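Local coordinates for protein alanyl-tRNA synthetase (Aquifex aeolicus, PDB 3G98) that attaches alanine to its cognate tRNA, the C-Ala domain described here probably helping to bring editing and aminoacylation together on one tRNA, at residues A[8-13]-A[36-41]; A[19-24]-A[49-54]; A[43-48]-A[93-98]; A[67-72]-A[103-108]. All blocks are in the same frame, centred on the assembly; numbering follows the deposited sequence. Where two conformers were deposited one is given.

Interaction 1 of 4, residues A[8-13]-A[36-41]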
# COMPACT_ATOMS: atom_id res chain seq x y z
N ASP A 8 7.65 14.60 0.44
CA ASP A 8 9.03 14.21 0.67
C ASP A 8 9.21 12.70 0.52
O ASP A 8 10.19 12.14 1.01
CB ASP A 8 9.46 14.65 2.07
CG ASP A 8 10.97 14.79 2.20
OD1 ASP A 8 11.58 15.46 1.34
OD2 ASP A 8 11.53 14.25 3.17
N PHE A 9 8.26 12.04 -0.15
CA PHE A 9 8.30 10.58 -0.28
C PHE A 9 8.34 10.13 -1.75
O PHE A 9 7.99 10.90 -2.64
CB PHE A 9 7.08 9.95 0.41
CG PHE A 9 6.79 10.55 1.76
CD1 PHE A 9 5.71 11.41 1.94
CD2 PHE A 9 7.61 10.28 2.85
CE1 PHE A 9 5.44 11.97 3.18
CE2 PHE A 9 7.34 10.84 4.09
CZ PHE A 9 6.26 11.69 4.26
N THR A 10 8.78 8.89 -1.98
CA THR A 10 8.66 8.27 -3.30
C THR A 10 7.64 7.13 -3.22
O THR A 10 7.84 6.13 -2.51
CB THR A 10 10.01 7.71 -3.82
OG1 THR A 10 10.95 8.79 -3.97
CG2 THR A 10 9.84 7.03 -5.17
N LEU A 11 6.54 7.29 -3.95
CA LEU A 11 5.46 6.30 -3.94
C LEU A 11 5.60 5.30 -5.08
O LEU A 11 5.71 5.69 -6.24
CB LEU A 11 4.09 6.98 -4.00
CG LEU A 11 2.88 6.04 -4.06
CD1 LEU A 11 2.79 5.19 -2.80
CD2 LEU A 11 1.59 6.82 -4.28
N HIS A 12 5.62 4.02 -4.73
CA HIS A 12 5.59 2.93 -5.71
C HIS A 12 4.26 2.21 -5.58
O HIS A 12 3.89 1.74 -4.49
CB HIS A 12 6.74 1.95 -5.47
CG HIS A 12 8.09 2.59 -5.41
ND1 HIS A 12 8.84 2.85 -6.54
CD2 HIS A 12 8.82 3.05 -4.37
CE1 HIS A 12 9.97 3.44 -6.19
NE2 HIS A 12 9.98 3.57 -4.88
N TYR A 13 3.52 2.10 -6.67
CA TYR A 13 2.20 1.50 -6.58
C TYR A 13 1.77 0.75 -7.81
O TYR A 13 2.21 1.05 -8.93
CB TYR A 13 1.15 2.55 -6.19
CG TYR A 13 0.86 3.55 -7.29
CD1 TYR A 13 -0.15 3.32 -8.21
CD2 TYR A 13 1.61 4.72 -7.41
CE1 TYR A 13 -0.42 4.23 -9.23
CE2 TYR A 13 1.36 5.64 -8.43
CZ TYR A 13 0.34 5.38 -9.33
OH TYR A 13 0.08 6.28 -10.34
N LYS A 36 15.36 5.46 1.70
CA LYS A 36 14.96 5.78 3.06
C LYS A 36 13.67 6.61 3.07
O LYS A 36 13.24 7.08 4.12
CB LYS A 36 16.07 6.53 3.78
CG LYS A 36 17.32 5.69 4.03
CD LYS A 36 18.36 6.46 4.82
CE LYS A 36 18.83 7.70 4.07
NZ LYS A 36 19.82 8.49 4.86
N LYS A 37 13.07 6.77 1.89
CA LYS A 37 11.85 7.55 1.75
C LYS A 37 10.79 6.87 0.89
O LYS A 37 9.94 7.54 0.31
CB LYS A 37 12.17 8.94 1.17
CG LYS A 37 12.88 8.90 -0.18
CD LYS A 37 13.16 10.30 -0.70
CE LYS A 37 11.92 10.90 -1.35
NZ LYS A 37 12.17 12.31 -1.78
N ASP A 38 10.83 5.54 0.81
CA ASP A 38 9.89 4.79 -0.03
C ASP A 38 8.57 4.48 0.68
O ASP A 38 8.55 4.11 1.85
CB ASP A 38 10.52 3.47 -0.47
CG ASP A 38 11.74 3.66 -1.34
OD1 ASP A 38 11.75 4.59 -2.19
OD2 ASP A 38 12.70 2.88 -1.18
N VAL A 39 7.48 4.63 -0.06
CA VAL A 39 6.16 4.17 0.37
C VAL A 39 5.68 3.25 -0.75
O VAL A 39 5.65 3.63 -1.92
CB VAL A 39 5.15 5.34 0.55
CG1 VAL A 39 3.80 4.81 1.02
CG2 VAL A 39 5.68 6.39 1.54
N VAL A 40 5.30 2.03 -0.40
CA VAL A 40 4.89 1.04 -1.40
C VAL A 40 3.45 0.66 -1.14
O VAL A 40 3.09 0.25 -0.03
CB VAL A 40 5.77 -0.22 -1.31
CG1 VAL A 40 5.34 -1.25 -2.36
CG2 VAL A 40 7.24 0.14 -1.44
N PHE A 41 2.60 0.83 -2.16
CA PHE A 41 1.20 0.41 -2.04
C PHE A 41 0.88 -0.49 -3.20
O PHE A 41 0.67 -0.04 -4.32
CB PHE A 41 0.29 1.65 -2.00
CG PHE A 41 -1.19 1.34 -2.00
CD1 PHE A 41 -1.71 0.29 -1.25
CD2 PHE A 41 -2.07 2.13 -2.74
CE1 PHE A 41 -3.09 0.03 -1.25
CE2 PHE A 41 -3.43 1.88 -2.73
CZ PHE A 41 -3.94 0.82 -1.99
O HOH W 1 9.86 13.27 -2.74
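Leu11 lays its CD1 methyl across the branch of Val39, 4.0 Å from CG1. Its strand and that of Val39 are the two parallel arms of a beta-alpha-beta unit, 9-17 and 38-46, joined in the chain by helix 21-31. With CG anti to the backbone N (chi1 177°), CD1 also reaches the Val39 carbonyl oxygen. Phe9 CB meets the other branch of Val39, CG2, and on the Leu11 side of the sheet Leu105 of helix 98-110 packs against Leu11 and Phe41.

Four nearly straight backbone bonds hold the strands in register. Thr10 N gives to Lys37 O, and Val39 N returns to Thr10 O. His12 N then gives to Val39 O, and Phe41 N closes on His12 O at 2.8 Å.

Thr10, His12, Asp38 and Val40 occupy the opposite side of the sheet. There Asp38 OD1 lies at the edge of the His12 ring, in its plane, and accepts a weak bond from NE2 at 3.4 Å, while OD2 is held by Thr35 N. Thr10 OG1 is bonded to Asn5 OD1.

Bent at chi3 (-81°), the Lys37 chain passes Asp8 O, and its NZ donates at 2.7 Å to a water that in turn donates to Phe9 O.

Interaction 2 of 4, residues A[19-24]-A[49-54]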
# COMPACT_ATOMS: atom_id res chain seq x y z
N VAL A 19 -1.63 -12.53 -7.81
CA VAL A 19 -0.46 -12.68 -6.94
C VAL A 19 -0.89 -13.12 -5.54
O VAL A 19 -1.84 -12.57 -4.99
CB VAL A 19 0.35 -11.36 -6.85
CG1 VAL A 19 1.37 -11.43 -5.74
CG2 VAL A 19 1.03 -11.08 -8.19
N GLU A 20 -0.21 -14.12 -4.98
CA GLU A 20 -0.55 -14.59 -3.65
C GLU A 20 -0.23 -13.54 -2.59
O GLU A 20 0.76 -12.81 -2.72
CB GLU A 20 0.17 -15.92 -3.33
CG GLU A 20 -0.21 -17.05 -4.28
CD GLU A 20 -1.70 -17.32 -4.31
OE1 GLU A 20 -2.38 -17.08 -3.29
OE2 GLU A 20 -2.21 -17.78 -5.36
N PRO A 21 -1.07 -13.45 -1.55
CA PRO A 21 -0.92 -12.44 -0.50
C PRO A 21 0.47 -12.46 0.13
O PRO A 21 1.05 -11.41 0.35
CB PRO A 21 -1.95 -12.88 0.55
CG PRO A 21 -2.95 -13.67 -0.19
CD PRO A 21 -2.22 -14.33 -1.31
N GLU A 22 1.00 -13.64 0.42
CA GLU A 22 2.31 -13.72 1.08
C GLU A 22 3.43 -13.27 0.13
O GLU A 22 4.43 -12.67 0.57
CB GLU A 22 2.56 -15.12 1.65
CG GLU A 22 1.83 -15.36 2.99
CD GLU A 22 2.25 -14.38 4.09
OE1 GLU A 22 3.47 -14.18 4.27
OE2 GLU A 22 1.37 -13.82 4.78
N GLU A 23 3.24 -13.52 -1.16
CA GLU A 23 4.17 -13.09 -2.19
C GLU A 23 4.11 -11.57 -2.37
O GLU A 23 5.13 -10.89 -2.50
CB GLU A 23 3.84 -13.79 -3.52
CG GLU A 23 4.18 -15.28 -3.54
CD GLU A 23 3.71 -15.98 -4.81
OE1 GLU A 23 2.98 -15.37 -5.62
OE2 GLU A 23 4.07 -17.16 -4.99
N LEU A 24 2.89 -11.04 -2.35
CA LEU A 24 2.68 -9.61 -2.44
C LEU A 24 3.38 -8.90 -1.28
O LEU A 24 4.06 -7.89 -1.48
CB LEU A 24 1.18 -9.33 -2.41
CG LEU A 24 0.71 -7.93 -2.76
CD1 LEU A 24 0.90 -7.68 -4.24
CD2 LEU A 24 -0.76 -7.78 -2.36
N LYS A 49 -12.11 -10.19 -5.47
CA LYS A 49 -11.46 -9.86 -4.21
C LYS A 49 -10.15 -9.12 -4.47
O LYS A 49 -9.56 -9.25 -5.55
CB LYS A 49 -11.20 -11.12 -3.38
CG LYS A 49 -12.46 -11.90 -3.03
CD LYS A 49 -13.49 -10.99 -2.37
CE LYS A 49 -14.81 -11.73 -2.14
NZ LYS A 49 -14.62 -12.93 -1.29
N ILE A 50 -9.70 -8.35 -3.48
CA ILE A 50 -8.42 -7.69 -3.60
C ILE A 50 -7.65 -7.73 -2.26
O ILE A 50 -8.19 -7.47 -1.19
CB ILE A 50 -8.58 -6.23 -4.13
CG1 ILE A 50 -7.23 -5.54 -4.27
CG2 ILE A 50 -9.51 -5.41 -3.21
CD1 ILE A 50 -7.30 -4.29 -5.15
N ASN A 51 -6.38 -8.11 -2.35
CA ASN A 51 -5.49 -8.10 -1.19
C ASN A 51 -4.50 -6.97 -1.41
O ASN A 51 -4.07 -6.74 -2.53
CB ASN A 51 -4.78 -9.45 -1.07
CG ASN A 51 -3.91 -9.55 0.17
OD1 ASN A 51 -2.80 -9.01 0.21
ND2 ASN A 51 -4.40 -10.25 1.19
N PHE A 52 -4.13 -6.28 -0.34
CA PHE A 52 -3.28 -5.11 -0.49
C PHE A 52 -2.28 -4.95 0.67
O PHE A 52 -2.53 -5.40 1.79
CB PHE A 52 -4.12 -3.84 -0.68
CG PHE A 52 -5.20 -3.68 0.34
CD1 PHE A 52 -6.44 -4.29 0.16
CD2 PHE A 52 -4.98 -2.94 1.49
CE1 PHE A 52 -7.45 -4.16 1.09
CE2 PHE A 52 -5.98 -2.81 2.45
CZ PHE A 52 -7.22 -3.42 2.25
N VAL A 53 -1.16 -4.31 0.37
CA VAL A 53 -0.09 -4.14 1.33
C VAL A 53 0.45 -2.71 1.25
O VAL A 53 0.55 -2.13 0.17
CB VAL A 53 1.09 -5.09 1.01
CG1 VAL A 53 2.30 -4.78 1.91
CG2 VAL A 53 0.65 -6.57 1.14
N ILE A 54 0.80 -2.17 2.41
CA ILE A 54 1.53 -0.91 2.49
C ILE A 54 2.83 -1.21 3.22
O ILE A 54 2.82 -1.74 4.33
CB ILE A 54 0.75 0.16 3.29
CG1 ILE A 54 -0.58 0.49 2.61
CG2 ILE A 54 1.60 1.43 3.44
CD1 ILE A 54 -0.48 1.54 1.56
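Asn51 is the first residue of segment 49-54, on strand 49-56, to touch the start of helix 21-31, and it does so with its amide. This helix is the connection of the beta-alpha-beta unit 9-17, 21-31, 38-46, and its first turn packs here on the next strand of the sheet. The Asn51 side chain crosses the Pro21 ring at about a right angle, bringing ND2 to 3.7 Å from Pro21 CB. CG stands anti to the backbone N (chi1 -176°), which carries the amide out from the strand toward the helix. This residue was modelled in two conformers, so the amide contacts hold for one of them. In that conformer OD1 accepts a hydrogen bond from Gln89 NE2, a group that also bonds Pro21 O.

The backbone of Asn51 matters too: its carbonyl oxygen lies 3.5 Å from CD2 of Leu24. Leu24 slides past Asn51 in the opposite sense, and the same methyl is 3.5 Å from Asn51 OD1. One residue on, Phe52 turns its side chain away to the other side of the sheet, leaving its CA as the near neighbour of Leu24 CD2, at 4.1 Å. Val53 points back toward the helix and sets CG2 4.0 Å from Leu24 CD2, with Leu24 CG almost as near.

Leu24 thus lies over three successive strand residues. Across the two segments the grip is by van der Waals contact, apolar at Val53 and mixed at Asn51; directional bonds at the helix start include the Gln89 link and a Glu20-Lys46 salt bridge.

Interaction 3 of 4, residues A[43-48]-A[93-98]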
# COMPACT_ATOMS: atom_id res chain seq x y z
N ALA A 43 -1.19 -4.15 -4.69
CA ALA A 43 -2.38 -4.93 -4.48
C ALA A 43 -2.41 -6.09 -5.47
O ALA A 43 -1.71 -6.06 -6.49
CB ALA A 43 -3.61 -4.06 -4.66
N SER A 44 -3.21 -7.10 -5.15
CA SER A 44 -3.41 -8.23 -6.04
C SER A 44 -4.89 -8.50 -6.17
O SER A 44 -5.59 -8.69 -5.17
CB SER A 44 -2.73 -9.48 -5.49
OG SER A 44 -3.03 -10.61 -6.29
N ARG A 45 -5.37 -8.47 -7.41
CA ARG A 45 -6.76 -8.78 -7.70
C ARG A 45 -6.89 -10.27 -7.96
O ARG A 45 -6.20 -10.82 -8.82
CB ARG A 45 -7.24 -8.00 -8.93
CG ARG A 45 -8.73 -8.13 -9.13
CD ARG A 45 -9.21 -7.58 -10.47
NE ARG A 45 -10.65 -7.77 -10.59
CZ ARG A 45 -11.53 -6.81 -10.86
NH1 ARG A 45 -11.12 -5.57 -11.09
NH2 ARG A 45 -12.82 -7.11 -10.93
N LYS A 46 -7.77 -10.92 -7.21
CA LYS A 46 -8.15 -12.30 -7.51
C LYS A 46 -9.66 -12.34 -7.72
O LYS A 46 -10.43 -12.47 -6.76
CB LYS A 46 -7.73 -13.24 -6.38
CG LYS A 46 -6.22 -13.46 -6.30
CD LYS A 46 -5.79 -14.08 -4.98
CE LYS A 46 -5.80 -15.60 -5.01
NZ LYS A 46 -5.10 -16.17 -3.82
N GLY A 47 -10.07 -12.21 -8.98
CA GLY A 47 -11.49 -12.14 -9.30
C GLY A 47 -12.12 -10.92 -8.67
O GLY A 47 -11.72 -9.79 -8.97
N ASP A 48 -13.10 -11.13 -7.80
CA ASP A 48 -13.81 -10.01 -7.19
C ASP A 48 -13.27 -9.64 -5.81
O ASP A 48 -13.89 -8.87 -5.07
CB ASP A 48 -15.31 -10.29 -7.14
CG ASP A 48 -15.99 -10.10 -8.49
OD1 ASP A 48 -15.50 -9.26 -9.29
OD2 ASP A 48 -17.00 -10.78 -8.75
N LYS A 93 -13.17 -6.11 -0.75
CA LYS A 93 -14.17 -6.64 -1.68
C LYS A 93 -14.34 -5.78 -2.94
O LYS A 93 -15.18 -6.08 -3.78
CB LYS A 93 -15.53 -6.73 -0.99
CG LYS A 93 -15.48 -7.00 0.51
CD LYS A 93 -16.69 -6.40 1.20
CE LYS A 93 -16.43 -6.11 2.68
NZ LYS A 93 -17.40 -5.10 3.22
N ALA A 94 -13.54 -4.72 -3.07
CA ALA A 94 -13.74 -3.79 -4.19
C ALA A 94 -12.49 -3.57 -5.03
O ALA A 94 -11.87 -2.50 -4.95
CB ALA A 94 -14.28 -2.45 -3.67
N PRO A 95 -12.12 -4.55 -5.87
CA PRO A 95 -10.88 -4.44 -6.64
C PRO A 95 -10.89 -3.24 -7.58
O PRO A 95 -9.85 -2.61 -7.80
CB PRO A 95 -10.85 -5.74 -7.46
CG PRO A 95 -11.79 -6.66 -6.78
CD PRO A 95 -12.84 -5.81 -6.15
N ASP A 96 -12.07 -2.93 -8.12
CA ASP A 96 -12.19 -1.83 -9.08
C ASP A 96 -11.92 -0.47 -8.47
O ASP A 96 -11.84 0.54 -9.18
CB ASP A 96 -13.57 -1.84 -9.72
CG ASP A 96 -13.76 -2.98 -10.68
OD1 ASP A 96 -12.75 -3.56 -11.13
OD2 ASP A 96 -14.92 -3.30 -10.99
N LYS A 97 -11.77 -0.43 -7.15
CA LYS A 97 -11.58 0.83 -6.46
C LYS A 97 -10.11 1.14 -6.14
O LYS A 97 -9.81 2.07 -5.39
CB LYS A 97 -12.44 0.89 -5.20
CG LYS A 97 -13.93 1.04 -5.51
CD LYS A 97 -14.77 1.26 -4.25
CE LYS A 97 -14.55 2.65 -3.65
NZ LYS A 97 -15.06 2.74 -2.24
N PHE A 98 -9.19 0.40 -6.73
CA PHE A 98 -7.76 0.65 -6.50
C PHE A 98 -7.30 2.06 -6.91
O PHE A 98 -6.59 2.72 -6.15
CB PHE A 98 -6.89 -0.41 -7.18
CG PHE A 98 -5.41 -0.21 -6.96
CD1 PHE A 98 -4.61 0.35 -7.95
CD2 PHE A 98 -4.82 -0.59 -5.76
CE1 PHE A 98 -3.25 0.52 -7.75
CE2 PHE A 98 -3.45 -0.42 -5.55
CZ PHE A 98 -2.67 0.14 -6.55
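Arg45 reaches across Pro95 to Asp96 from the end of strand 38-46, where a beta hairpin turns through Gly47 and Asp48 into strand 49-56; the backbone angles of these two fit a type II' turn. CG anti to the backbone N (chi1 -171°) and a chain extended from CG to NE send the guanidinium over the proline, whose CB sits 3.5 Å above one face, toward the rim.

Each nitrogen of the group has a partner. NH1 donates to Asp96 OD1 at 2.6 Å in a salt bridge, 161° at the hydrogen. The oxygen is taken on its syn side and lies at the guanidinium edge, although the two planes are 52° apart. NE donates to Gly47 O at 2.8 Å, in the carbonyl plane, tying the arginine to its own turn. NH2 faces Asp48 OD1 in a long salt bridge, 3.8 Å, that completes a network of one cation and two carboxylates. A methionine in place of Arg45 would probably leave Asp96 without its counter-charge and Gly47 O without this donor.

In the other segment, Lys97 N and Phe98 N are bonded to Ala94 O and Pro95 O, shaping the 3-10 turn that leads into helix 98-110. Pro95 CD also rests 3.4 Å from Asp48 O. Deeper in, Ala43 CB meets the Phe98 ring at CD2 and CE2, each 3.8 Å away.

Interaction 4 of 4, residues A[67-72]-A[103-108]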
# COMPACT_ATOMS: atom_id res chain seq x y z
N LYS A 67 0.15 1.23 9.81
CA LYS A 67 -0.99 0.85 10.65
C LYS A 67 -2.21 1.72 10.36
O LYS A 67 -3.33 1.21 10.24
CB LYS A 67 -0.62 0.98 12.13
CG LYS A 67 -0.15 -0.28 12.82
CD LYS A 67 0.02 -0.03 14.33
CE LYS A 67 -0.26 -1.29 15.14
NZ LYS A 67 -0.08 -1.07 16.59
N GLU A 68 -2.00 3.03 10.29
CA GLU A 68 -3.09 3.97 10.06
C GLU A 68 -3.51 3.92 8.60
O GLU A 68 -4.69 3.77 8.28
CB GLU A 68 -2.65 5.40 10.37
CG GLU A 68 -2.14 5.62 11.78
CD GLU A 68 -1.79 7.07 12.04
OE1 GLU A 68 -2.42 7.95 11.42
OE2 GLU A 68 -0.88 7.32 12.86
N VAL A 69 -2.53 4.03 7.72
CA VAL A 69 -2.76 4.17 6.29
C VAL A 69 -3.43 2.94 5.68
O VAL A 69 -4.23 3.06 4.75
CB VAL A 69 -1.44 4.47 5.57
CG1 VAL A 69 -1.68 4.64 4.08
CG2 VAL A 69 -0.82 5.73 6.14
N ILE A 70 -3.11 1.76 6.19
CA ILE A 70 -3.68 0.53 5.63
C ILE A 70 -5.20 0.56 5.83
O ILE A 70 -5.95 0.15 4.97
CB ILE A 70 -3.06 -0.74 6.23
CG1 ILE A 70 -3.41 -1.98 5.39
CG2 ILE A 70 -3.48 -0.93 7.69
CD1 ILE A 70 -2.70 -2.04 4.05
N ARG A 71 -5.64 1.08 6.96
CA ARG A 71 -7.06 1.14 7.25
C ARG A 71 -7.79 2.17 6.40
O ARG A 71 -8.96 1.98 6.05
CB ARG A 71 -7.29 1.43 8.74
CG ARG A 71 -6.91 0.26 9.64
CD ARG A 71 -6.92 0.70 11.09
NE ARG A 71 -6.90 -0.46 11.99
CZ ARG A 71 -5.79 -1.05 12.42
NH1 ARG A 71 -5.87 -2.10 13.24
NH2 ARG A 71 -4.60 -0.60 12.04
N GLU A 72 -7.10 3.26 6.06
CA GLU A 72 -7.67 4.30 5.20
C GLU A 72 -7.88 3.83 3.76
O GLU A 72 -8.97 4.00 3.20
CB GLU A 72 -6.84 5.58 5.26
CG GLU A 72 -6.83 6.21 6.66
CD GLU A 72 -5.88 7.38 6.82
OE1 GLU A 72 -4.65 7.15 6.88
OE2 GLU A 72 -6.36 8.53 6.90
N LYS A 103 -5.41 7.48 -5.19
CA LYS A 103 -5.65 8.92 -5.08
C LYS A 103 -5.68 9.37 -3.62
O LYS A 103 -5.03 10.35 -3.25
CB LYS A 103 -6.94 9.30 -5.81
CG LYS A 103 -7.20 10.79 -5.93
CD LYS A 103 -8.45 11.06 -6.77
CE LYS A 103 -9.72 10.76 -5.97
NZ LYS A 103 -10.96 10.77 -6.80
N LEU A 104 -6.42 8.63 -2.79
CA LEU A 104 -6.49 8.90 -1.35
C LEU A 104 -5.11 8.84 -0.68
O LEU A 104 -4.77 9.70 0.12
CB LEU A 104 -7.45 7.93 -0.64
CG LEU A 104 -7.56 8.07 0.89
CD1 LEU A 104 -7.97 9.48 1.29
CD2 LEU A 104 -8.55 7.07 1.47
N LEU A 105 -4.33 7.81 -1.00
CA LEU A 105 -2.99 7.67 -0.42
C LEU A 105 -2.11 8.86 -0.79
O LEU A 105 -1.36 9.37 0.05
CB LEU A 105 -2.33 6.35 -0.86
CG LEU A 105 -0.91 6.11 -0.34
CD1 LEU A 105 -0.85 6.19 1.18
CD2 LEU A 105 -0.38 4.76 -0.84
N LYS A 106 -2.18 9.31 -2.04
CA LYS A 106 -1.39 10.46 -2.42
C LYS A 106 -1.81 11.68 -1.63
O LYS A 106 -0.97 12.49 -1.22
CB LYS A 106 -1.51 10.74 -3.92
CG LYS A 106 -0.82 9.70 -4.79
CD LYS A 106 -1.03 10.02 -6.26
CE LYS A 106 -0.51 8.91 -7.15
NZ LYS A 106 -0.65 9.28 -8.60
N GLU A 107 -3.11 11.82 -1.40
CA GLU A 107 -3.62 12.95 -0.62
C GLU A 107 -3.15 12.83 0.83
O GLU A 107 -2.83 13.83 1.48
CB GLU A 107 -5.14 12.99 -0.67
CG GLU A 107 -5.74 14.16 0.10
CD GLU A 107 -5.30 15.49 -0.46
OE1 GLU A 107 -5.85 15.91 -1.50
OE2 GLU A 107 -4.39 16.12 0.14
N ILE A 108 -3.10 11.60 1.33
CA ILE A 108 -2.61 11.36 2.68
C ILE A 108 -1.14 11.74 2.78
O ILE A 108 -0.74 12.45 3.70
CB ILE A 108 -2.83 9.91 3.11
CG1 ILE A 108 -4.30 9.67 3.46
CG2 ILE A 108 -1.94 9.57 4.32
CD1 ILE A 108 -4.66 8.20 3.66
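Val69 and Leu105 meet methyl to methyl, their side chains crossing at about a right angle, with CG1 of the valine only 3.4 Å from CD1 of the leucine. That is tighter than ordinary van der Waals contact. It marks where helices 66-76 and 98-110 approach most nearly in these segments, lying side by side on one face of the sheet. The segment axes are 10.6 Å apart and run roughly antiparallel, at 146°. CG1 of Val69 stands anti to the backbone N (chi1 -179°), toward the leucine; Leu105 has CG anti as well, and its second torsion (chi2 55°) turns CD1 to the valine. The second methyl of Val69, CG2, looks instead to CG2 of Ile108, a looser approach of 4.4 Å.

Toward the outer side of the groove Glu72 crosses Ile108 at a slant. Its chain runs on extended beyond CG, and the carboxylate at its end lies across Ile108 CD1, which sits over one face of it, 3.4 Å from OE1 and 3.5 Å from CD. The same methyl touches Glu72 CB. Leu104 completes the set by placing CD2 3.5 Å from the backbone carbonyl oxygen of Glu72. A glycine in place of Glu72 would probably uncover the Ile108 methyl and open a gap beside it.

The chemistry therefore changes across the groove. An apolar Val69-Leu105 pair faces the sheet, and an acid lends its aliphatic part and carboxylate face to a hydrocarbon neighbour. Contact between these two segments rests on shape rather than on paired charges.

How the interactions relate
The four contacts illustrate how one mixed sheet, with helices on both faces, is knit together. Interactions 1 and 2 have centres about 17 Å apart and interleave along the chain. Phe41 links them: its CD1 is 3.3 Å from Ile54 CD1. The same ring meets Phe98 of interaction 3, and Phe41 CB packs 3.4 Å from Leu105 CD2 of interaction 4, so the strand pair of interaction 1 and the helix pair of interaction 4, centres about 12 Å apart, share a core. Interactions 2 and 3 are closest, about 10 Å between centres, joined by a probable hydrogen bond from Ser44 N to Asn51 O, 2.8 Å. Interactions 3 and 4 do not touch; about 5 Å separates their nearest atoms.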